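Local coordinates for protein leucine aminopeptidase 1 (PDB 2HC9) that removes N-terminal amino acids, preferably leucine, from peptides as a zinc-dependent M17 aminopeptidase, probably serving as a digestive enzyme, at residues A[11-16]-A[145-150]; A[356-361]-A[478-483]; A[388-393]-A[400-405]. The protein carries 1 engineered substitution. All coordinates share one frame; numbering follows the deposited sequence.

How the interactions relate
Interaction 1 belongs to the N-terminal domain of the chain, where a loop after strand 3-8 meets the neighbouring strand 145-151; interactions 2 and 3 belong to the catalytic part and reach one mixed sheet. The centre of interaction 1 lies about 32 Å from that of interaction 2 and about 36 Å from that of interaction 3, with no touch. The other two have centres about 12 Å apart and do touch, through helices 473-480 and 383-396. Interaction 1 closes first along the chain; interaction 3 then falls between 356-361 and 478-483. The pair shows how a long-range contact and a local crossover pack together against one sheet, whereas interaction 1 lies away from the annotated sites.

Interaction 1: A[11-16]-A[145-150]; sequences QAVGDG and NVNIDV. With GOL (glycerol), chain P.
Gln-11 and Val-13, in the loop that leaves strand 3-8, lie over Asp-149 and Asn-147 of strand 145-151, which is flanked by strands 3-8 and 108-114 in the mainly parallel sheet of the M17 N-terminal domain. Loop and strand run almost antiparallel, 171° apart, yet their backbones are too distant for sheet pairing, the nearest CA atoms being 7.1 Å apart at Gln-11 and Asp-149. Strand side chains bridge the interval.

The polar part of the contact is one direct hydrogen bond. Gln-11 N donates to Asp-149 OD2 across 3.0 Å, nearly straight, but it arrives from above the carboxylate plane, 52° out of it. The same OD2 is also bonded to His-110 NE2, while OD1 forms a salt bridge with Arg-7 NE. The buried carboxylate thus has partners on both oxygens, and the nearby arginine would probably favour its charged form. Arg-7 also reaches the loop directly, through its NH1 and Ala-12 O. The amide end of Gln-11 turns back to its own loop, where NE2 bonds Gly-9 O.

The van der Waals part is small. Val-13 and Asn-147 lie alongside each other with their side chains pointing opposite ways, so that Val-13 CG1 lies 3.6 Å from Asn-147 ND2 and 4.1 Å from Asn-147 CB. CG1 stands anti to the carbonyl carbon of Val-13 (chi1 -55°), which puts this methyl on the Asn-147 side chain.

A glycerol, probably from the crystallisation liquor, occupies the next interval. Its O1 lies implausibly close to Asn-145 ND2 and Gly-14 N, which leaves the detail of that bridge doubtful; at its other side, glycerol O2 donates to Ala-12 O across 3.1 Å.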
# COMPACT_ATOMS: atom_id res chain seq x y z
N GLN A 11 -13.99 -56.93 -0.60
CA GLN A 11 -14.35 -57.80 -1.71
C GLN A 11 -13.29 -57.67 -2.78
O GLN A 11 -12.45 -56.78 -2.70
CB GLN A 11 -15.73 -57.41 -2.22
CG GLN A 11 -16.76 -57.59 -1.12
CD GLN A 11 -18.03 -56.88 -1.41
OE1 GLN A 11 -18.57 -57.04 -2.49
NE2 GLN A 11 -18.53 -56.09 -0.44
N ALA A 12 -13.31 -58.56 -3.77
CA ALA A 12 -12.33 -58.49 -4.86
C ALA A 12 -12.61 -57.26 -5.72
O ALA A 12 -13.74 -56.77 -5.77
CB ALA A 12 -12.38 -59.76 -5.73
N VAL A 13 -11.58 -56.77 -6.39
CA VAL A 13 -11.77 -55.71 -7.38
C VAL A 13 -11.56 -56.28 -8.78
O VAL A 13 -11.23 -57.45 -8.93
CB VAL A 13 -10.89 -54.46 -7.09
CG1 VAL A 13 -11.18 -53.96 -5.66
CG2 VAL A 13 -9.42 -54.79 -7.23
N GLY A 14 -11.77 -55.46 -9.80
CA GLY A 14 -11.58 -55.94 -11.18
C GLY A 14 -10.20 -56.48 -11.51
O GLY A 14 -9.23 -56.30 -10.74
N ASP A 15 -10.10 -57.15 -12.65
CA ASP A 15 -8.85 -57.28 -13.39
C ASP A 15 -8.21 -55.90 -13.56
O ASP A 15 -8.91 -54.88 -13.58
CB ASP A 15 -9.13 -57.87 -14.78
CG ASP A 15 -9.52 -59.34 -14.73
OD1 ASP A 15 -9.01 -60.07 -13.85
OD2 ASP A 15 -10.33 -59.76 -15.58
N GLY A 16 -6.90 -55.88 -13.70
CA GLY A 16 -6.21 -54.64 -14.04
C GLY A 16 -5.33 -54.20 -12.89
O GLY A 16 -5.58 -54.57 -11.74
N ASN A 145 -11.25 -47.05 -11.47
CA ASN A 145 -12.33 -47.71 -10.78
C ASN A 145 -11.95 -47.74 -9.30
O ASN A 145 -10.97 -48.39 -8.93
CB ASN A 145 -12.50 -49.13 -11.36
CG ASN A 145 -13.31 -50.05 -10.47
OD1 ASN A 145 -14.44 -49.75 -10.11
ND2 ASN A 145 -12.72 -51.19 -10.13
N VAL A 146 -12.69 -46.99 -8.48
CA VAL A 146 -12.38 -46.92 -7.04
C VAL A 146 -13.40 -47.73 -6.24
O VAL A 146 -14.61 -47.56 -6.40
CB VAL A 146 -12.34 -45.46 -6.53
CG1 VAL A 146 -12.05 -45.40 -5.03
CG2 VAL A 146 -11.31 -44.64 -7.35
N ASN A 147 -12.89 -48.63 -5.40
CA ASN A 147 -13.73 -49.32 -4.41
C ASN A 147 -13.25 -48.95 -3.01
O ASN A 147 -12.11 -49.23 -2.65
CB ASN A 147 -13.64 -50.84 -4.59
CG ASN A 147 -14.42 -51.31 -5.81
OD1 ASN A 147 -15.66 -51.37 -5.81
ND2 ASN A 147 -13.70 -51.63 -6.86
N ILE A 148 -14.13 -48.32 -2.23
CA ILE A 148 -13.90 -48.12 -0.80
C ILE A 148 -14.63 -49.21 -0.03
O ILE A 148 -15.86 -49.19 0.14
CB ILE A 148 -14.39 -46.70 -0.33
CG1 ILE A 148 -13.81 -45.60 -1.27
CG2 ILE A 148 -14.02 -46.48 1.16
CD1 ILE A 148 -14.37 -44.22 -1.04
N ASP A 149 -13.84 -50.17 0.45
CA ASP A 149 -14.35 -51.30 1.23
C ASP A 149 -14.25 -51.03 2.72
O ASP A 149 -13.17 -50.97 3.31
CB ASP A 149 -13.59 -52.58 0.85
CG ASP A 149 -13.93 -53.07 -0.56
OD1 ASP A 149 -14.80 -52.45 -1.23
OD2 ASP A 149 -13.33 -54.06 -1.00
N VAL A 150 -15.42 -50.88 3.33
CA VAL A 150 -15.48 -50.50 4.71
C VAL A 150 -15.56 -51.79 5.52
O VAL A 150 -16.44 -52.63 5.27
CB VAL A 150 -16.71 -49.64 5.01
CG1 VAL A 150 -16.74 -49.26 6.48
CG2 VAL A 150 -16.74 -48.38 4.12
C1 GOL P . -14.54 -53.73 -9.14
O1 GOL P . -13.26 -53.41 -9.63
C2 GOL P . -14.87 -55.19 -9.39
O2 GOL P . -15.39 -55.77 -8.22
C3 GOL P . -15.82 -55.31 -10.57
O3 GOL P . -15.09 -55.49 -11.76

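Interaction 2: A[356-361]-A[478-483]; sequences TIFDMA and TLLGKY
Leu-479 of helix 473-480 and Leu-480 next to it meet the ring of Phe-358 on strand 356-361 in a wholly apolar, buried contact, a compact example of helix-on-sheet packing in the catalytic domain of an M17 aminopeptidase.

Thr-478 precedes the contact and faces another helix: its OG1 probably forms a hydrogen bond with Ala-392 O of helix 383-396. Leu-479 then carries the packing. Its CG is anti to the backbone N (chi1 -179°), and the chain extends toward the strand until CD2 lies 3.7 Å from both Phe-358 CZ and Phe-358 CE1. The two side chains approach from opposite directions, the methyl meeting the far end of the ring obliquely. Phe-358 in turn has CG anti to its carbonyl carbon (chi1 -64°), which carries the ring off the strand with its CZ end toward the helix. The other methyl of Leu-479, CD1, rests against Glu-388 CG at 3.7 Å.

Leu-480 follows with a looser touch, its CD2 standing 4.4 Å from Phe-358 CE2, again oblique to the ring. The two leucines therefore meet neighbouring parts of one aromatic side chain with a single methyl each. Beyond them the chain tightens into a 3-10 turn from Gly-481 to Tyr-483, in which Tyr-483 N donates to Leu-480 O across 3.1 Å.

Phe-476, earlier in the same helix, meets the Phe-358 ring edge-to-face, and Ile-247 and Leu-249 of strand 246-254 pack beside it. Strand 356-361 lies between strands 246-254 and 452-457; residues on its other side, Ile-357 and Asp-359, touch helix 337-350, whereas helix 473-480 lies against helix 383-396.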
# COMPACT_ATOMS: atom_id res chain seq x y z
N THR A 356 -37.73 -23.85 8.93
CA THR A 356 -36.31 -24.00 9.22
C THR A 356 -35.57 -23.55 7.94
O THR A 356 -35.73 -24.17 6.86
CB THR A 356 -35.93 -25.47 9.59
OG1 THR A 356 -36.76 -25.91 10.67
CG2 THR A 356 -34.46 -25.56 10.04
N ILE A 357 -34.81 -22.47 8.06
CA ILE A 357 -34.14 -21.88 6.88
C ILE A 357 -32.63 -21.85 7.12
O ILE A 357 -32.14 -21.19 8.05
CB ILE A 357 -34.65 -20.44 6.56
CG1 ILE A 357 -36.18 -20.45 6.35
CG2 ILE A 357 -33.87 -19.83 5.36
CD1 ILE A 357 -36.81 -19.05 6.29
N PHE A 358 -31.91 -22.61 6.30
CA PHE A 358 -30.45 -22.62 6.31
C PHE A 358 -29.99 -21.85 5.11
O PHE A 358 -30.52 -22.02 4.01
CB PHE A 358 -29.90 -24.06 6.20
CG PHE A 358 -30.26 -24.94 7.35
CD1 PHE A 358 -29.47 -24.95 8.51
CD2 PHE A 358 -31.34 -25.82 7.26
CE1 PHE A 358 -29.78 -25.79 9.58
CE2 PHE A 358 -31.67 -26.67 8.33
CZ PHE A 358 -30.88 -26.65 9.50
N ASP A 359 -28.97 -21.01 5.28
CA ASP A 359 -28.30 -20.46 4.11
C ASP A 359 -26.82 -20.75 4.26
O ASP A 359 -26.28 -20.71 5.37
CB ASP A 359 -28.64 -18.95 3.91
CG ASP A 359 -27.88 -18.04 4.86
OD1 ASP A 359 -28.47 -17.60 5.88
OD2 ASP A 359 -26.69 -17.75 4.59
N MET A 360 -26.17 -21.11 3.16
CA MET A 360 -24.76 -21.46 3.22
C MET A 360 -24.06 -20.74 2.08
O MET A 360 -24.58 -20.71 0.96
CB MET A 360 -24.58 -22.97 3.07
CG MET A 360 -23.13 -23.43 3.25
SD MET A 360 -22.86 -25.22 3.37
CE MET A 360 -23.21 -25.81 1.68
N ALA A 361 -22.90 -20.18 2.37
CA ALA A 361 -22.27 -19.25 1.43
C ALA A 361 -20.78 -19.19 1.68
O ALA A 361 -20.34 -19.21 2.83
CB ALA A 361 -22.84 -17.85 1.59
N THR A 478 -25.67 -35.63 7.86
CA THR A 478 -25.66 -35.98 9.29
C THR A 478 -26.66 -35.14 10.05
O THR A 478 -27.34 -35.65 10.94
CB THR A 478 -24.27 -35.92 10.03
OG1 THR A 478 -23.69 -34.61 9.95
CG2 THR A 478 -23.29 -36.97 9.49
N LEU A 479 -26.79 -33.86 9.70
CA LEU A 479 -27.74 -32.99 10.41
C LEU A 479 -29.21 -33.40 10.20
O LEU A 479 -30.01 -33.44 11.16
CB LEU A 479 -27.54 -31.52 9.99
CG LEU A 479 -28.47 -30.49 10.69
CD1 LEU A 479 -28.14 -30.46 12.18
CD2 LEU A 479 -28.24 -29.12 10.06
N LEU A 480 -29.56 -33.70 8.95
CA LEU A 480 -30.95 -33.95 8.57
C LEU A 480 -31.21 -35.42 8.23
O LEU A 480 -32.32 -35.79 7.82
CB LEU A 480 -31.36 -33.07 7.39
CG LEU A 480 -31.14 -31.55 7.56
CD1 LEU A 480 -31.50 -30.82 6.27
CD2 LEU A 480 -32.05 -31.05 8.71
N GLY A 481 -30.20 -36.26 8.39
CA GLY A 481 -30.30 -37.69 8.04
C GLY A 481 -31.30 -38.50 8.85
O GLY A 481 -31.72 -39.57 8.42
N LYS A 482 -31.70 -37.99 10.01
CA LYS A 482 -32.76 -38.65 10.81
C LYS A 482 -34.10 -38.72 10.06
O LYS A 482 -34.96 -39.52 10.41
CB LYS A 482 -32.96 -37.94 12.16
CG LYS A 482 -33.53 -36.53 12.04
CD LYS A 482 -33.34 -35.71 13.30
CE LYS A 482 -34.66 -35.54 14.02
NZ LYS A 482 -34.55 -34.57 15.16
N TYR A 483 -34.28 -37.90 9.03
CA TYR A 483 -35.49 -37.92 8.21
C TYR A 483 -35.38 -38.81 6.97
O TYR A 483 -36.32 -38.87 6.17
CB TYR A 483 -35.85 -36.51 7.77
CG TYR A 483 -36.02 -35.53 8.90
CD1 TYR A 483 -37.00 -35.72 9.89
CD2 TYR A 483 -35.23 -34.39 8.98
CE1 TYR A 483 -37.17 -34.79 10.94
CE2 TYR A 483 -35.40 -33.46 10.01
CZ TYR A 483 -36.37 -33.67 10.98
OH TYR A 483 -36.52 -32.74 12.00

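Interaction 3: A[388-393]-A[400-405]; sequences EIIKAG and VAPMLF
Ile-390 of helix 383-396 meets Val-400 and Pro-402 of strand 400-402 inside a beta-alpha-beta unit, in which the helix crosses over between the paired parallel strands 376-380 and 400-402. At CB the side chain divides. The CG2 branch comes within 4.0 Å of Val-400 O, and CG1, turned beside the backbone N (chi1 -73°), approaches the same oxygen more closely, at 3.7 Å. From there CD1 continues to the proline ring, the two side chains crossing at about a right angle, and lies 3.9 Å from Pro-402 CD, with CG and CB only slightly farther off. Replacing this residue with an alanine would probably leave the Pro-402 ring without its methyl partner and open a gap beside Val-400 O.

The neighbouring Ile-389 uses its CG2 methyl, which touches Val-400 CG1 at 3.9 Å. A water ties the backbones together: it donates to Ile-390 O and accepts from Val-400 N, each at 2.9 Å. Gly-393 allows the helix to come this close, because a CB there would clash with Val-400 N.

The helix and strand axes approach to 7.4 Å, with directions 152° apart, as befits a helix returning along its sheet. Leu-454 and Leu-456 of strand 452-457 pack against Ile-389 and Val-400 respectively, and Leu-475 of helix 473-480 meets Val-400 as well. Ala-401, pointing away from the helix, packs on Leu-404 of a second subunit, which places this crossover unit next to an interface of the hexamer.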
# COMPACT_ATOMS: atom_id res chain seq x y z
N GLU A 388 -26.76 -28.48 17.70
CA GLU A 388 -27.01 -29.63 16.84
C GLU A 388 -26.12 -29.61 15.58
O GLU A 388 -25.68 -30.66 15.13
CB GLU A 388 -28.47 -29.66 16.44
CG GLU A 388 -28.88 -30.95 15.79
CD GLU A 388 -30.31 -30.93 15.33
OE1 GLU A 388 -31.01 -29.93 15.64
OE2 GLU A 388 -30.74 -31.92 14.69
N ILE A 389 -25.90 -28.44 15.00
CA ILE A 389 -25.06 -28.35 13.78
C ILE A 389 -23.59 -28.53 14.13
O ILE A 389 -22.83 -29.07 13.35
CB ILE A 389 -25.35 -27.08 12.94
CG1 ILE A 389 -24.93 -27.31 11.47
CG2 ILE A 389 -24.74 -25.79 13.60
CD1 ILE A 389 -25.41 -26.23 10.49
N ILE A 390 -23.20 -28.13 15.35
CA ILE A 390 -21.81 -28.36 15.76
C ILE A 390 -21.58 -29.87 15.90
O ILE A 390 -20.56 -30.43 15.43
CB ILE A 390 -21.47 -27.59 17.07
CG1 ILE A 390 -21.34 -26.10 16.77
CG2 ILE A 390 -20.14 -28.08 17.67
CD1 ILE A 390 -21.54 -25.19 18.01
N LYS A 391 -22.56 -30.53 16.51
CA LYS A 391 -22.53 -31.98 16.64
C LYS A 391 -22.50 -32.70 15.26
O LYS A 391 -21.71 -33.65 15.05
CB LYS A 391 -23.76 -32.42 17.46
CG LYS A 391 -23.96 -33.92 17.50
CD LYS A 391 -25.13 -34.23 18.41
CE LYS A 391 -25.62 -35.66 18.23
NZ LYS A 391 -26.67 -35.95 19.25
N ALA A 392 -23.34 -32.22 14.35
CA ALA A 392 -23.34 -32.70 12.95
C ALA A 392 -21.99 -32.48 12.25
O ALA A 392 -21.55 -33.34 11.49
CB ALA A 392 -24.47 -32.06 12.15
N GLY A 393 -21.34 -31.34 12.51
CA GLY A 393 -20.00 -31.07 11.96
C GLY A 393 -18.98 -32.09 12.43
O GLY A 393 -18.14 -32.55 11.64
N VAL A 400 -18.03 -27.26 12.05
CA VAL A 400 -18.80 -26.01 12.21
C VAL A 400 -18.44 -25.42 13.59
O VAL A 400 -18.36 -26.17 14.59
CB VAL A 400 -20.31 -26.27 12.14
CG1 VAL A 400 -21.09 -24.97 12.34
CG2 VAL A 400 -20.70 -26.92 10.79
N ALA A 401 -18.22 -24.11 13.61
CA ALA A 401 -17.97 -23.36 14.85
C ALA A 401 -19.03 -22.26 14.95
O ALA A 401 -19.55 -21.76 13.93
CB ALA A 401 -16.53 -22.72 14.82
N PRO A 402 -19.38 -21.87 16.19
CA PRO A 402 -20.42 -20.88 16.31
C PRO A 402 -19.92 -19.44 16.20
O PRO A 402 -18.80 -19.12 16.63
CB PRO A 402 -20.96 -21.12 17.74
CG PRO A 402 -19.82 -21.64 18.49
CD PRO A 402 -18.92 -22.36 17.51
N MET A 403 -20.75 -18.60 15.58
CA MET A 403 -20.64 -17.13 15.62
C MET A 403 -21.57 -16.59 16.69
O MET A 403 -22.59 -17.21 17.03
CB MET A 403 -21.07 -16.52 14.27
CG MET A 403 -20.10 -16.74 13.14
SD MET A 403 -20.03 -15.43 11.89
CE MET A 403 -21.13 -16.16 10.66
N LEU A 404 -21.25 -15.40 17.19
CA LEU A 404 -22.18 -14.67 18.06
C LEU A 404 -23.42 -14.24 17.31
O LEU A 404 -23.33 -13.73 16.17
CB LEU A 404 -21.53 -13.40 18.63
CG LEU A 404 -20.51 -13.54 19.76
CD1 LEU A 404 -19.79 -12.18 19.97
CD2 LEU A 404 -21.21 -14.02 21.03
N PHE A 405 -24.56 -14.42 17.97
CA PHE A 405 -25.83 -13.94 17.45
C PHE A 405 -26.29 -12.76 18.30
O PHE A 405 -26.81 -12.94 19.42
CB PHE A 405 -26.89 -15.05 17.48
CG PHE A 405 -28.23 -14.61 16.91
CD1 PHE A 405 -28.43 -14.59 15.54
CD2 PHE A 405 -29.26 -14.19 17.74
CE1 PHE A 405 -29.68 -14.17 15.00
CE2 PHE A 405 -30.50 -13.77 17.22
CZ PHE A 405 -30.70 -13.76 15.84
O HOH W 1 -18.20 -29.20 14.26